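Local coordinates for protein N-glycosylase/DNA lyase (Methanocaldococcus jannaschii, PDB 3FHF) that belongs to the helix-hairpin-helix superfamily of DNA glycosylases and is built from helices without any beta strand, at residues E42-E47 against V145-V150; D111-F116 against K120-F125. One frame throughout, in Å; residues are numbered along the deposited sequence. Where two conformers were deposited one is given.

Contact 1 (E42-E47 against V145-V150); sequences EEWFKE and VGYDDV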
ATOM      1  N   GLU A  42     -10.465  15.532  -1.834  1.00 21.09           N
ATOM      2  CA  GLU A  42     -11.067  14.966  -0.635  1.00 20.90           C
ATOM      3  C   GLU A  42     -11.005  13.442  -0.659  1.00 20.92           C
ATOM      4  O   GLU A  42     -10.688  12.812   0.348  1.00 19.71           O
ATOM      5  CB  GLU A  42     -12.522  15.429  -0.505  0.50 22.40           C
ATOM      6  CG  GLU A  42     -12.698  16.944  -0.530  0.50 24.47           C
ATOM      7  CD  GLU A  42     -12.289  17.555  -1.856  0.50 23.84           C
ATOM      8  OE1 GLU A  42     -12.807  17.107  -2.897  0.50 25.74           O
ATOM      9  OE2 GLU A  42     -11.452  18.480  -1.865  0.50 25.44           O
ATOM     10  N   GLU A  43     -11.308  12.859  -1.816  1.00 20.44           N
ATOM     11  CA  GLU A  43     -11.284  11.409  -1.984  1.00 22.31           C
ATOM     12  C   GLU A  43      -9.876  10.866  -1.780  1.00 18.80           C
ATOM     13  O   GLU A  43      -9.688   9.815  -1.173  1.00 18.49           O
ATOM     14  CB  GLU A  43     -11.791  11.030  -3.380  1.00 24.92           C
ATOM     15  CG  GLU A  43     -13.278  11.271  -3.580  1.00 29.56           C
ATOM     16  CD  GLU A  43     -14.127  10.345  -2.733  1.00 35.58           C
ATOM     17  OE1 GLU A  43     -14.137   9.124  -3.007  1.00 38.72           O
ATOM     18  OE2 GLU A  43     -14.779  10.833  -1.784  1.00 38.56           O
ATOM     19  N   TRP A  44      -8.889  11.580  -2.304  1.00 16.61           N
ATOM     20  CA  TRP A  44      -7.500  11.170  -2.158  1.00 15.02           C
ATOM     21  C   TRP A  44      -7.066  11.244  -0.691  1.00 16.46           C
ATOM     22  O   TRP A  44      -6.356  10.360  -0.204  1.00 15.27           O
ATOM     23  CB  TRP A  44      -6.586  12.051  -3.011  1.00 15.26           C
ATOM     24  CG  TRP A  44      -6.568  11.712  -4.473  1.00 12.56           C
ATOM     25  CD1 TRP A  44      -7.645  11.583  -5.305  1.00 14.12           C
ATOM     26  CD2 TRP A  44      -5.411  11.512  -5.283  1.00 12.26           C
ATOM     27  NE1 TRP A  44      -7.225  11.322  -6.587  1.00 11.99           N
ATOM     28  CE2 TRP A  44      -5.858  11.273  -6.601  1.00 13.02           C
ATOM     29  CE3 TRP A  44      -4.033  11.516  -5.025  1.00 11.14           C
ATOM     30  CZ2 TRP A  44      -4.977  11.040  -7.660  1.00 14.45           C
ATOM     31  CZ3 TRP A  44      -3.157  11.284  -6.080  1.00 13.58           C
ATOM     32  CH2 TRP A  44      -3.637  11.049  -7.384  1.00 14.86           C
ATOM     33  N   PHE A  45      -7.492  12.291   0.017  1.00 16.17           N
ATOM     34  CA  PHE A  45      -7.118  12.429   1.425  1.00 15.61           C
ATOM     35  C   PHE A  45      -7.668  11.276   2.263  1.00 16.44           C
ATOM     36  O   PHE A  45      -7.036  10.845   3.237  1.00 13.31           O
ATOM     37  CB  PHE A  45      -7.620  13.752   2.014  1.00 16.33           C
ATOM     38  CG  PHE A  45      -7.085  14.030   3.395  1.00 17.28           C
ATOM     39  CD1 PHE A  45      -5.747  14.356   3.578  1.00 17.53           C
ATOM     40  CD2 PHE A  45      -7.897  13.894   4.514  1.00 19.73           C
ATOM     41  CE1 PHE A  45      -5.218  14.538   4.858  1.00 19.78           C
ATOM     42  CE2 PHE A  45      -7.381  14.072   5.804  1.00 20.05           C
ATOM     43  CZ  PHE A  45      -6.038  14.395   5.974  1.00 21.07           C
ATOM     44  N   LYS A  46      -8.860  10.792   1.905  1.00 16.19           N
ATOM     45  CA  LYS A  46      -9.460   9.674   2.623  1.00 16.82           C
ATOM     46  C   LYS A  46      -8.624   8.414   2.428  1.00 17.41           C
ATOM     47  O   LYS A  46      -8.519   7.591   3.335  1.00 18.96           O
ATOM     48  CB  LYS A  46     -10.887   9.392   2.133  1.00 19.54           C
ATOM     49  CG  LYS A  46     -11.996  10.154   2.845  0.50 20.41           C
ATOM     50  CD  LYS A  46     -12.032  11.611   2.446  0.50 23.48           C
ATOM     51  CE  LYS A  46     -13.377  12.234   2.793  0.50 24.49           C
ATOM     52  NZ  LYS A  46     -13.495  13.632   2.300  0.50 27.34           N
ATOM     53  N   GLU A  47      -8.052   8.246   1.238  1.00 16.22           N
ATOM     54  CA  GLU A  47      -7.221   7.072   0.974  1.00 18.39           C
ATOM     55  C   GLU A  47      -5.909   7.181   1.730  1.00 17.21           C
ATOM     56  O   GLU A  47      -5.333   6.172   2.141  1.00 17.50           O
ATOM     57  CB  GLU A  47      -6.934   6.917  -0.516  1.00 20.00           C
ATOM     58  CG  GLU A  47      -8.101   6.377  -1.296  1.00 28.85           C
ATOM     59  CD  GLU A  47      -8.564   5.021  -0.792  1.00 28.64           C
ATOM     60  OE1 GLU A  47      -7.784   4.047  -0.865  1.00 30.41           O
ATOM     61  OE2 GLU A  47      -9.713   4.933  -0.320  1.00 33.10           O
ATOM     62  N   VAL A 145      -4.006   4.969  -5.356  1.00  8.92           N
ATOM     63  CA  VAL A 145      -4.570   6.073  -6.113  1.00 10.74           C
ATOM     64  C   VAL A 145      -4.132   6.029  -7.569  1.00 10.55           C
ATOM     65  O   VAL A 145      -4.226   7.022  -8.281  1.00 10.68           O
ATOM     66  CB  VAL A 145      -4.237   7.461  -5.486  1.00 11.10           C
ATOM     67  CG1 VAL A 145      -4.830   7.534  -4.078  1.00 13.14           C
ATOM     68  CG2 VAL A 145      -2.737   7.710  -5.474  1.00  8.85           C
ATOM     69  N   GLY A 146      -3.625   4.876  -8.004  1.00 11.95           N
ATOM     70  CA  GLY A 146      -3.263   4.732  -9.403  1.00 13.80           C
ATOM     71  C   GLY A 146      -1.845   4.611  -9.921  1.00 16.01           C
ATOM     72  O   GLY A 146      -1.669   4.512 -11.137  1.00 15.93           O
ATOM     73  N   TYR A 147      -0.832   4.619  -9.062  1.00 12.36           N
ATOM     74  CA  TYR A 147       0.529   4.511  -9.573  1.00 12.85           C
ATOM     75  C   TYR A 147       0.959   3.048  -9.620  1.00 13.29           C
ATOM     76  O   TYR A 147       0.629   2.266  -8.735  1.00 13.69           O
ATOM     77  CB  TYR A 147       1.465   5.391  -8.740  1.00 12.13           C
ATOM     78  CG  TYR A 147       1.128   6.860  -8.909  1.00 11.45           C
ATOM     79  CD1 TYR A 147       1.560   7.576 -10.035  1.00 15.37           C
ATOM     80  CD2 TYR A 147       0.311   7.516  -7.989  1.00 13.67           C
ATOM     81  CE1 TYR A 147       1.177   8.913 -10.240  1.00 13.56           C
ATOM     82  CE2 TYR A 147      -0.076   8.847  -8.180  1.00 15.11           C
ATOM     83  CZ  TYR A 147       0.359   9.535  -9.307  1.00 16.39           C
ATOM     84  OH  TYR A 147      -0.043  10.837  -9.492  1.00 15.59           O
ATOM     85  N   ASP A 148       1.690   2.679 -10.663  1.00 11.45           N
ATOM     86  CA  ASP A 148       2.062   1.281 -10.850  1.00 15.22           C
ATOM     87  C   ASP A 148       3.472   0.809 -10.575  1.00 13.83           C
ATOM     88  O   ASP A 148       3.708  -0.396 -10.594  1.00 13.02           O
ATOM     89  CB  ASP A 148       1.727   0.855 -12.278  1.00 19.67           C
ATOM     90  CG  ASP A 148       0.263   1.026 -12.613  1.00 23.48           C
ATOM     91  OD1 ASP A 148      -0.597   0.498 -11.868  1.00 26.13           O
ATOM     92  OD2 ASP A 148      -0.022   1.683 -13.635  1.00 25.58           O
ATOM     93  N   ASP A 149       4.401   1.718 -10.312  1.00 14.56           N
ATOM     94  CA  ASP A 149       5.783   1.300 -10.122  1.00 14.59           C
ATOM     95  C   ASP A 149       6.389   1.434  -8.726  1.00 14.53           C
ATOM     96  O   ASP A 149       7.585   1.700  -8.595  1.00 16.28           O
ATOM     97  CB  ASP A 149       6.660   2.016 -11.165  1.00 15.97           C
ATOM     98  CG  ASP A 149       8.024   1.352 -11.351  1.00 19.40           C
ATOM     99  OD1 ASP A 149       8.106   0.108 -11.276  1.00 16.79           O
ATOM    100  OD2 ASP A 149       9.015   2.078 -11.597  1.00 18.82           O
ATOM    101  N   VAL A 150       5.575   1.253  -7.687  1.00 13.73           N
ATOM    102  CA  VAL A 150       6.075   1.296  -6.315  1.00 12.92           C
ATOM    103  C   VAL A 150       5.624   0.038  -5.577  1.00 14.20           C
ATOM    104  O   VAL A 150       4.449  -0.361  -5.626  1.00 13.45           O
ATOM    105  CB  VAL A 150       5.586   2.536  -5.530  1.00 13.59           C
ATOM    106  CG1 VAL A 150       6.220   3.788  -6.102  1.00 15.24           C
ATOM    107  CG2 VAL A 150       4.071   2.627  -5.573  1.00 12.68           C
TER

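Contact 2 (D111-F116 against K120-F125); sequences DIVESF and KVAREF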
ATOM      1  N   ASP A 111      -3.520  17.470  -5.709  1.00 19.43           N
ATOM      2  CA  ASP A 111      -2.803  18.515  -6.434  1.00 19.80           C
ATOM      3  C   ASP A 111      -1.312  18.501  -6.103  1.00 16.68           C
ATOM      4  O   ASP A 111      -0.479  18.724  -6.972  1.00 16.50           O
ATOM      5  CB  ASP A 111      -3.383  19.892  -6.106  1.00 24.37           C
ATOM      6  CG  ASP A 111      -4.855  19.987  -6.426  1.00 27.47           C
ATOM      7  OD1 ASP A 111      -5.273  19.445  -7.471  1.00 31.14           O
ATOM      8  OD2 ASP A 111      -5.592  20.609  -5.636  1.00 32.19           O
ATOM      9  N   ILE A 112      -0.982  18.245  -4.841  1.00 15.14           N
ATOM     10  CA  ILE A 112       0.412  18.193  -4.420  1.00 14.31           C
ATOM     11  C   ILE A 112       1.121  17.011  -5.079  1.00 15.01           C
ATOM     12  O   ILE A 112       2.176  17.170  -5.692  1.00 14.94           O
ATOM     13  CB  ILE A 112       0.538  18.019  -2.888  1.00 15.79           C
ATOM     14  CG1 ILE A 112       0.005  19.258  -2.167  1.00 15.18           C
ATOM     15  CG2 ILE A 112       2.000  17.765  -2.516  1.00 14.84           C
ATOM     16  CD1 ILE A 112      -0.159  19.074  -0.657  1.00 16.68           C
ATOM     17  N   VAL A 113       0.541  15.823  -4.938  1.00 14.36           N
ATOM     18  CA  VAL A 113       1.136  14.617  -5.513  1.00 13.50           C
ATOM     19  C   VAL A 113       1.319  14.692  -7.033  1.00 13.02           C
ATOM     20  O   VAL A 113       2.359  14.294  -7.557  1.00 10.51           O
ATOM     21  CB  VAL A 113       0.292  13.355  -5.149  1.00 13.54           C
ATOM     22  CG1 VAL A 113       0.713  12.154  -5.997  1.00 12.35           C
ATOM     23  CG2 VAL A 113       0.479  13.024  -3.672  1.00 12.58           C
ATOM     24  N   GLU A 114       0.319  15.205  -7.743  1.00 15.00           N
ATOM     25  CA  GLU A 114       0.422  15.292  -9.197  1.00 17.93           C
ATOM     26  C   GLU A 114       1.380  16.376  -9.684  1.00 19.68           C
ATOM     27  O   GLU A 114       1.780  16.376 -10.848  1.00 18.98           O
ATOM     28  CB  GLU A 114      -0.961  15.498  -9.818  1.00 20.18           C
ATOM     29  CG  GLU A 114      -1.956  14.407  -9.470  1.00 21.16           C
ATOM     30  CD  GLU A 114      -3.172  14.408 -10.382  1.00 26.19           C
ATOM     31  OE1 GLU A 114      -3.773  15.488 -10.593  1.00 23.90           O
ATOM     32  OE2 GLU A 114      -3.527  13.320 -10.883  1.00 27.44           O
ATOM     33  N   SER A 115       1.765  17.288  -8.797  1.00 19.21           N
ATOM     34  CA  SER A 115       2.675  18.362  -9.183  1.00 19.95           C
ATOM     35  C   SER A 115       4.091  17.839  -9.398  1.00 20.80           C
ATOM     36  O   SER A 115       4.857  18.411 -10.169  1.00 21.52           O
ATOM     37  CB  SER A 115       2.695  19.460  -8.110  1.00 20.25           C
ATOM     38  OG  SER A 115       3.427  19.046  -6.964  1.00 20.60           O
ATOM     39  N   PHE A 116       4.438  16.749  -8.721  1.00 20.40           N
ATOM     40  CA  PHE A 116       5.777  16.179  -8.850  1.00 21.26           C
ATOM     41  C   PHE A 116       6.043  15.523 -10.201  1.00 22.65           C
ATOM     42  O   PHE A 116       5.120  15.100 -10.897  1.00 22.43           O
ATOM     43  CB  PHE A 116       6.031  15.174  -7.724  1.00 18.98           C
ATOM     44  CG  PHE A 116       6.160  15.813  -6.370  1.00 17.45           C
ATOM     45  CD1 PHE A 116       7.299  16.535  -6.037  1.00 18.09           C
ATOM     46  CD2 PHE A 116       5.116  15.746  -5.453  1.00 17.87           C
ATOM     47  CE1 PHE A 116       7.396  17.190  -4.806  1.00 17.20           C
ATOM     48  CE2 PHE A 116       5.203  16.394  -4.228  1.00 16.86           C
ATOM     49  CZ  PHE A 116       6.346  17.121  -3.904  1.00 14.58           C
ATOM     50  N   LYS A 120       7.969   8.485  -7.731  1.00 18.15           N
ATOM     51  CA  LYS A 120       9.138   8.226  -6.893  1.00 18.68           C
ATOM     52  C   LYS A 120       9.483   9.458  -6.066  1.00 18.66           C
ATOM     53  O   LYS A 120       9.776   9.363  -4.871  1.00 16.58           O
ATOM     54  CB  LYS A 120      10.334   7.841  -7.767  1.00 20.04           C
ATOM     55  CG  LYS A 120      10.472   6.348  -8.056  1.00 26.05           C
ATOM     56  CD  LYS A 120       9.174   5.728  -8.546  1.00 28.65           C
ATOM     57  CE  LYS A 120       9.319   4.230  -8.775  1.00 27.30           C
ATOM     58  NZ  LYS A 120      10.270   3.912  -9.871  1.00 26.51           N
ATOM     59  N   VAL A 121       9.449  10.616  -6.715  0.50 18.98           N
ATOM     60  CA  VAL A 121       9.743  11.874  -6.052  0.50 19.15           C
ATOM     61  C   VAL A 121       8.595  12.255  -5.123  0.50 19.26           C
ATOM     62  O   VAL A 121       8.811  12.826  -4.050  0.50 20.38           O
ATOM     63  CB  VAL A 121       9.977  12.995  -7.094  0.50 20.54           C
ATOM     64  CG1 VAL A 121       9.937  14.347  -6.429  0.50 21.89           C
ATOM     65  CG2 VAL A 121      11.322  12.788  -7.779  0.50 20.99           C
ATOM     66  N   ALA A 122       7.373  11.926  -5.529  1.00 17.43           N
ATOM     67  CA  ALA A 122       6.197  12.244  -4.720  1.00 16.16           C
ATOM     68  C   ALA A 122       6.283  11.431  -3.424  1.00 14.18           C
ATOM     69  O   ALA A 122       5.968  11.924  -2.337  1.00 12.82           O
ATOM     70  CB  ALA A 122       4.916  11.888  -5.480  1.00 15.11           C
ATOM     71  N   ARG A 123       6.726  10.182  -3.547  1.00 14.55           N
ATOM     72  CA  ARG A 123       6.873   9.304  -2.388  1.00 15.37           C
ATOM     73  C   ARG A 123       7.817   9.931  -1.367  1.00 16.86           C
ATOM     74  O   ARG A 123       7.558   9.891  -0.160  1.00 17.64           O
ATOM     75  CB  ARG A 123       7.416   7.937  -2.810  1.00 15.27           C
ATOM     76  CG  ARG A 123       7.594   6.974  -1.631  1.00 15.04           C
ATOM     77  CD  ARG A 123       7.741   5.525  -2.072  1.00 14.22           C
ATOM     78  NE  ARG A 123       8.877   5.322  -2.958  1.00 13.12           N
ATOM     79  CZ  ARG A 123       9.153   4.175  -3.567  1.00 13.71           C
ATOM     80  NH1 ARG A 123       8.375   3.112  -3.382  1.00 16.00           N
ATOM     81  NH2 ARG A 123      10.192   4.095  -4.385  1.00 14.38           N
ATOM     82  N   GLU A 124       8.909  10.511  -1.861  1.00 18.55           N
ATOM     83  CA  GLU A 124       9.895  11.166  -1.000  1.00 20.04           C
ATOM     84  C   GLU A 124       9.226  12.266  -0.180  1.00 17.77           C
ATOM     85  O   GLU A 124       9.509  12.436   1.006  1.00 17.16           O
ATOM     86  CB  GLU A 124      11.025  11.786  -1.838  1.00 23.80           C
ATOM     87  CG  GLU A 124      11.961  10.794  -2.531  1.00 30.96           C
ATOM     88  CD  GLU A 124      12.996  11.491  -3.413  1.00 33.81           C
ATOM     89  OE1 GLU A 124      13.467  12.577  -3.023  1.00 35.22           O
ATOM     90  OE2 GLU A 124      13.347  10.954  -4.489  1.00 37.51           O
ATOM     91  N   PHE A 125       8.345  13.031  -0.819  1.00 16.87           N
ATOM     92  CA  PHE A 125       7.651  14.098  -0.112  1.00 15.70           C
ATOM     93  C   PHE A 125       6.722  13.545   0.965  1.00 16.64           C
ATOM     94  O   PHE A 125       6.658  14.075   2.082  1.00 17.41           O
ATOM     95  CB  PHE A 125       6.841  14.959  -1.083  1.00 17.18           C
ATOM     96  CG  PHE A 125       5.676  15.644  -0.437  1.00 16.96           C
ATOM     97  CD1 PHE A 125       4.393  15.115  -0.547  1.00 17.01           C
ATOM     98  CD2 PHE A 125       5.872  16.778   0.348  1.00 15.87           C
ATOM     99  CE1 PHE A 125       3.315  15.701   0.117  1.00 18.90           C
ATOM    100  CE2 PHE A 125       4.806  17.371   1.017  1.00 18.05           C
ATOM    101  CZ  PHE A 125       3.521  16.831   0.904  1.00 17.86           C
TER

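Contact 1 (E42-E47 against V145-V150)
Val145 sits on one face of the Trp44 indole in a CH-pi contact. Its CB stands 3.9 Å from the centroid of the six-membered ring of Trp44 and only 6° off the ring normal, so the valine comes almost straight down on the benzo half. The closest approach is made by the CG2 methyl, with Val145 CG2 3.6 Å from Trp44 CZ3. The other methyl, CG1, lies beside the backbone N of Val145 (chi1 -61°) and is carried back toward helix 41-54, where Val145 CG1 reaches Glu47 CB at 4.2 Å. One valine therefore bridges Trp44 and Glu47, three positions apart on helix 41-54. Tyr147 meets the indole differently: its hydroxyl lies near the indole plane, at the edge, with Tyr147 OH 4.2 Å from Trp44 CH2.

The loop begins where helix 135-144, by sequence probably the second helix of the helix-hairpin-helix motif, ends in a Schellman motif. Gly146 is its C-prime residue, with phi at 111°; Tyr147 N returns to Leu142 O and Gly146 N to Arg143 O. This turn leaves Val145 directed at the indole while the chain swings away behind it, bringing Tyr147 round to the indole edge.

A second shell fixes the Trp44 ring. Its NE1 is hydrogen-bonded to Phe36 O, which satisfies the buried indole N-H, and the Phe36 ring stands edge-to-face against it; the side chains of Val145 and Glu47 also touch Phe36. The chain of Glu47, bent at chi2, carries its carboxylate off from the valine to a salt bridge with Lys214 and a hydrogen bond from Gln66, leaving CB of Glu47 as its nearest atom to Val145.

Contact 2 (D111-F116 against K120-F125)
The Phe116 ring lies between Val121 O, over one face, and Ser115 OG, on the opposite face and displaced toward the rim. Ala122 and Phe125 approach it obliquely: Ala122 CA is 3.7 Å from Phe116 CD2, and the far end of the ring, Phe116 CZ, reaches Phe125 CB at 3.6 Å. The two phenyl planes are inclined by 30° but slid apart, with centroids 5.6 Å from each other, so they barely overlap. Ile112 CG2 meets the Phe125 ring obliquely, 3.6 Å from Phe125 CE1.

Helix 119-129 is probably the first helix of the helix-hairpin-helix motif, and helix 109-115 precedes it by a short turn; the two pack where Val113 and Ala122 bring their backbones closest. The small alanine permits this approach, with Ala122 CB 4.2 Å from Val113 CG1. Phe125 CG, extended away from its backbone N (chi1 154°), carries the ring toward Ile112, and Phe106 stands edge-to-face against it. Ile112 O is gripped twice, by Ser115 N and by Ser115 OG at 2.6 Å, the hydroxyl tilted 16° from the carbonyl plane.

Overall arrangement
Contact 1 is buried, its centre about 9 Å from the centre of the chain, whereas contact 2, its centre about 16 Å from that point, is partly buried; their centres lie about 11 Å apart. Contact 2 is nested within the chain segment closed by contact 1. The first joins a helix to a distant loop, chiefly through a valine on an indole face; the second joins two successive helices, and the turn between them, through phenyl rings and aliphatic side chains. Val113 is shared ground: its CG1 lies 4.0 Å from Trp44 CZ3 and 3.8 Å from Tyr147 OH. A polar link joins them too, the salt bridge between Asp149 OD2 and Lys120 NZ at 2.8 Å.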